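PDB 6SYN: peptidoglycan D,D-transpeptidase FtsI from Yersinia pestis, which probably cross-links the peptide stems of septal peptidoglycan during cell division, as a class B penicillin-binding protein with D,D-transpeptidase activity, and is acylated by beta-lactams. Local coordinates for residues Ile92-Tyr95 and Ile96-Leu99; Arg410-Val413 and His414-Glu417. All blocks are in the same frame, centred on the assembly; numbering follows the deposited sequence.

Contact 1. Residues Ile92-Tyr95 and Ile96-Leu99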
loop_
_atom_site.group_PDB
_atom_site.type_symbol
_atom_site.label_atom_id
_atom_site.label_comp_id
_atom_site.label_asym_id
_atom_site.label_seq_id
_atom_site.Cartn_x
_atom_site.Cartn_y
_atom_site.Cartn_z
ATOM N N ILE A 92 -39.715 0.001 11.725
ATOM C CA ILE A 92 -39.053 -1.243 12.222
ATOM C C ILE A 92 -38.642 -1.031 13.687
ATOM O O ILE A 92 -38.963 -1.902 14.519
ATOM C CB ILE A 92 -37.850 -1.612 11.324
ATOM C CG1 ILE A 92 -38.264 -1.863 9.867
ATOM C CG2 ILE A 92 -37.086 -2.794 11.903
ATOM C CD1 ILE A 92 -38.838 -3.237 9.602
ATOM N N GLY A 93 -37.964 0.088 13.976
ATOM C CA GLY A 93 -37.477 0.475 15.318
ATOM C C GLY A 93 -38.601 0.548 16.337
ATOM O O GLY A 93 -38.373 0.160 17.494
ATOM N N ASP A 94 -39.779 1.012 15.916
ATOM C CA ASP A 94 -40.995 1.124 16.765
ATOM C C ASP A 94 -41.551 -0.279 17.049
ATOM O O ASP A 94 -42.067 -0.488 18.162
ATOM C CB ASP A 94 -42.040 2.031 16.104
ATOM C CG ASP A 94 -43.032 2.652 17.072
ATOM O OD1 ASP A 94 -42.579 3.346 18.016
ATOM O OD2 ASP A 94 -44.250 2.442 16.874
ATOM N N TYR A 95 -41.458 -1.196 16.080
ATOM C CA TYR A 95 -42.042 -2.565 16.133
ATOM C C TYR A 95 -41.196 -3.445 17.060
ATOM O O TYR A 95 -41.784 -4.230 17.824
ATOM C CB TYR A 95 -42.172 -3.116 14.708
ATOM C CG TYR A 95 -42.594 -4.556 14.543
ATOM C CD1 TYR A 95 -43.930 -4.918 14.458
ATOM C CD2 TYR A 95 -41.647 -5.555 14.370
ATOM C CE1 TYR A 95 -44.313 -6.236 14.255
ATOM C CE2 TYR A 95 -42.011 -6.877 14.166
ATOM C CZ TYR A 95 -43.350 -7.221 14.105
ATOM O OH TYR A 95 -43.701 -8.525 13.903
ATOM N N ILE A 96 -39.867 -3.307 17.001
ATOM C CA ILE A 96 -38.902 -4.033 17.884
ATOM C C ILE A 96 -39.089 -3.545 19.326
ATOM O O ILE A 96 -39.028 -4.381 20.235
ATOM C CB ILE A 96 -37.445 -3.857 17.410
ATOM C CG1 ILE A 96 -37.225 -4.412 15.999
ATOM C CG2 ILE A 96 -36.479 -4.482 18.408
ATOM C CD1 ILE A 96 -35.963 -3.909 15.322
ATOM N N ARG A 97 -39.287 -2.240 19.525
ATOM C CA ARG A 97 -39.570 -1.631 20.856
ATOM C C ARG A 97 -40.829 -2.284 21.453
ATOM O O ARG A 97 -40.793 -2.658 22.645
ATOM C CB ARG A 97 -39.732 -0.112 20.716
ATOM C CG ARG A 97 -39.730 0.660 22.030
ATOM C CD ARG A 97 -40.078 2.127 21.829
ATOM N NE ARG A 97 -39.216 2.746 20.826
ATOM C CZ ARG A 97 -38.049 3.350 21.067
ATOM N NH1 ARG A 97 -37.574 3.453 22.299
ATOM N NH2 ARG A 97 -37.356 3.853 20.056
ATOM N N LYS A 98 -41.886 -2.438 20.644
ATOM C CA LYS A 98 -43.238 -2.897 21.070
ATOM C C LYS A 98 -43.242 -4.413 21.312
ATOM O O LYS A 98 -44.265 -4.918 21.828
ATOM C CB LYS A 98 -44.288 -2.502 20.024
ATOM C CG LYS A 98 -45.158 -1.312 20.411
ATOM C CD LYS A 98 -45.341 -0.288 19.315
ATOM C CE LYS A 98 -44.941 1.104 19.755
ATOM N NZ LYS A 98 -45.978 1.740 20.597
ATOM N N LEU A 99 -42.156 -5.109 20.947
ATOM C CA LEU A 99 -41.970 -6.559 21.220
ATOM C C LEU A 99 -41.668 -6.771 22.709
ATOM O O LEU A 99 -41.932 -7.883 23.196
ATOM C CB LEU A 99 -40.846 -7.115 20.339
ATOM C CG LEU A 99 -41.181 -7.265 18.856
ATOM C CD1 LEU A 99 -39.973 -7.767 18.075
ATOM C CD2 LEU A 99 -42.370 -8.196 18.655
#

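Contact 2. Residues Arg410-Val413 and His414-Glu417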
loop_
_atom_site.group_PDB
_atom_site.type_symbol
_atom_site.label_atom_id
_atom_site.label_comp_id
_atom_site.label_asym_id
_atom_site.label_seq_id
_atom_site.Cartn_x
_atom_site.Cartn_y
_atom_site.Cartn_z
ATOM N N ARG A 410 18.005 11.903 -14.398
ATOM C CA ARG A 410 17.187 11.991 -15.639
ATOM C C ARG A 410 17.704 10.958 -16.642
ATOM O O ARG A 410 16.863 10.283 -17.272
ATOM C CB ARG A 410 17.209 13.412 -16.213
ATOM C CG ARG A 410 16.429 13.572 -17.512
ATOM C CD ARG A 410 16.126 15.016 -17.880
ATOM N NE ARG A 410 14.946 15.504 -17.167
ATOM C CZ ARG A 410 14.893 16.579 -16.377
ATOM N NH1 ARG A 410 15.960 17.340 -16.186
ATOM N NH2 ARG A 410 13.752 16.895 -15.781
ATOM N N THR A 411 19.031 10.826 -16.752
ATOM C CA THR A 411 19.722 9.806 -17.585
ATOM C C THR A 411 19.254 8.407 -17.172
ATOM O O THR A 411 18.993 7.594 -18.074
ATOM C CB THR A 411 21.249 9.943 -17.498
ATOM O OG1 THR A 411 21.636 11.072 -18.280
ATOM C CG2 THR A 411 21.993 8.731 -18.013
ATOM N N VAL A 412 19.162 8.137 -15.867
ATOM C CA VAL A 412 18.760 6.800 -15.331
ATOM C C VAL A 412 17.246 6.627 -15.490
ATOM O O VAL A 412 16.816 5.502 -15.806
ATOM C CB VAL A 412 19.211 6.598 -13.873
ATOM C CG1 VAL A 412 18.679 5.299 -13.287
ATOM C CG2 VAL A 412 20.726 6.644 -13.761
ATOM N N VAL A 413 16.463 7.687 -15.288
ATOM C CA VAL A 413 15.007 7.650 -15.597
ATOM C C VAL A 413 14.871 7.290 -17.083
ATOM O O VAL A 413 14.081 6.376 -17.389
ATOM C CB VAL A 413 14.282 8.960 -15.227
ATOM C CG1 VAL A 413 12.843 8.964 -15.720
ATOM C CG2 VAL A 413 14.306 9.213 -13.725
ATOM N N HIS A 414 15.640 7.932 -17.972
ATOM C CA HIS A 414 15.587 7.648 -19.433
ATOM C C HIS A 414 15.948 6.178 -19.689
ATOM O O HIS A 414 15.262 5.556 -20.519
ATOM C CB HIS A 414 16.452 8.603 -20.270
ATOM C CG HIS A 414 16.392 8.266 -21.724
ATOM N ND1 HIS A 414 17.345 7.478 -22.343
ATOM C CD2 HIS A 414 15.463 8.537 -22.668
ATOM C CE1 HIS A 414 17.024 7.307 -23.611
ATOM N NE2 HIS A 414 15.875 7.944 -23.836
ATOM N N MET A 415 16.969 5.645 -19.002
ATOM C CA MET A 415 17.349 4.201 -19.035
ATOM C C MET A 415 16.150 3.325 -18.641
ATOM O O MET A 415 15.971 2.251 -19.253
ATOM C CB MET A 415 18.503 3.896 -18.076
ATOM C CG MET A 415 19.868 4.193 -18.654
ATOM S SD MET A 415 21.145 4.075 -17.387
ATOM C CE MET A 415 22.559 4.691 -18.301
ATOM N N MET A 416 15.360 3.764 -17.657
ATOM C CA MET A 416 14.234 2.971 -17.087
ATOM C C MET A 416 13.071 2.873 -18.089
ATOM O O MET A 416 12.199 2.011 -17.865
ATOM C CB MET A 416 13.754 3.578 -15.764
ATOM C CG MET A 416 14.673 3.256 -14.603
ATOM S SD MET A 416 14.571 4.477 -13.275
ATOM C CE MET A 416 12.980 4.078 -12.555
ATOM N N GLU A 417 13.067 3.690 -19.155
ATOM C CA GLU A 417 12.046 3.652 -20.243
ATOM C C GLU A 417 12.158 2.336 -21.014
ATOM O O GLU A 417 11.157 1.894 -21.606
ATOM C CB GLU A 417 12.240 4.809 -21.220
ATOM C CG GLU A 417 12.020 6.162 -20.580
ATOM C CD GLU A 417 11.580 7.259 -21.527
ATOM O OE1 GLU A 417 12.124 8.364 -21.423
ATOM O OE2 GLU A 417 10.690 7.002 -22.355
#

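Contact 1. Residues Ile92-Tyr95 and Ile96-Leu99
Ile92 and Ile96 meet one helical turn apart, their side chains crossing obliquely so that the CG2 branch of Ile92 lies 3.8 Å from the terminal CD1 of Ile96. The Ile92 branch gets there because CG2 stands anti to its backbone N (chi1 -60° for CG1), while Ile96 reaches back with an extended CG1-CD1 arm. A second i, i+4 pair runs along the exposed side: Lys98 lays its aliphatic chain across the Asp94 carboxylate, CE 3.3 Å from OD2, yet NZ stays 4.2 Å from that oxygen, too far for a salt bridge. Arg97 NE is likewise only near Asp94 OD1, at 4.4 Å, an attraction of charges without a bond. This is the side-chain spacing of helix 90-97 and the residues that follow, in the dimerisation-domain family region, where amides of Ile96, Arg97 and Lys98 bond to the carbonyls of Ile92, Gly93 and Asp94. Ile96, a buried branched aliphatic, packs on Leu58 and Leu62 of helix 54-62 and on Ile104 and Leu106 of strand 104-113, whereas Asp94 and Lys98 are exposed. Gly93 is buried where there is no side chain to place. The Tyr95 side chain touches Ala57 and Ala61 of helix 54-62, and its CE2 makes a loose contact with Leu99 CD1 at 4.5 Å.

Contact 2. Residues Arg410-Val413 and His414-Glu417
With chi1 at -83° and the rest of its chain extended, Met415 runs back along the helix beside Thr411, the two side chains pointing the same way. CG2 of Thr411, which stands anti to the backbone N, thereby comes to 4.1 Å from the Met415 methyl CE. Met416 starts out similarly: chi1 (-77°) and an extended chi2 (155°) bring its SD to 4.2 Å from Val412 CG1, the two side chains lying at a slant to each other, and the bend at chi3 only turns the CE methyl. That sulfur also sits 3.5 Å from the carbonyl O of Val412. The long, flexible methionines reach different neighbouring helices, while the beta-branched valines pack their short side chains close to the backbone.

The main chain is alpha-helical, with the amides of His414, Met415 and Met416 donating to the carbonyls of Arg410, Thr411 and Val412. The Val413 carbonyl receives weak bonds from the amides of Met416 and Glu417. Glu417 N also bonds to His414 O, the i, i+3 spacing that goes with 3-10 geometry at Glu417.

Polar ends are settled elsewhere: Thr411 OG1 bonds to Glu270 and to the Pro407 carbonyl, Arg410 pairs with Glu406, and buried Glu417 has its charge met by Arg435 through a salt bridge. Within the transpeptidase region, helix 406-416 is packed among three others. Val412 rests on Val259, Met260 and Leu263 of helix 255-264, the helix that begins at the pocket residue Lys255; Met415 fits against Val297, Thr298 and Leu301 of helix 297-303, and Val413 and Met416 meet Ile380 of helix 370-381.

Contacts 1 and 2 belong to different parts of an elongated chain: their centres are about 67 Å apart, their nearest atoms about 56 Å, and they lie on opposite sides of the chain's centre. Contact 1 is in the dimerisation-domain region, its centre about 44 Å from the centre of the chain, and is only partly buried, whereas contact 2 is mostly buried in the transpeptidase region. Only contact 2 approaches the active site. The Met416 side chain is about 12 Å from the bound beta-lactam-derived ligand and close to, though not in contact with, Ser252 and Lys255, probably the SxxK motif. None of residues 410-417 is among those lining the pocket.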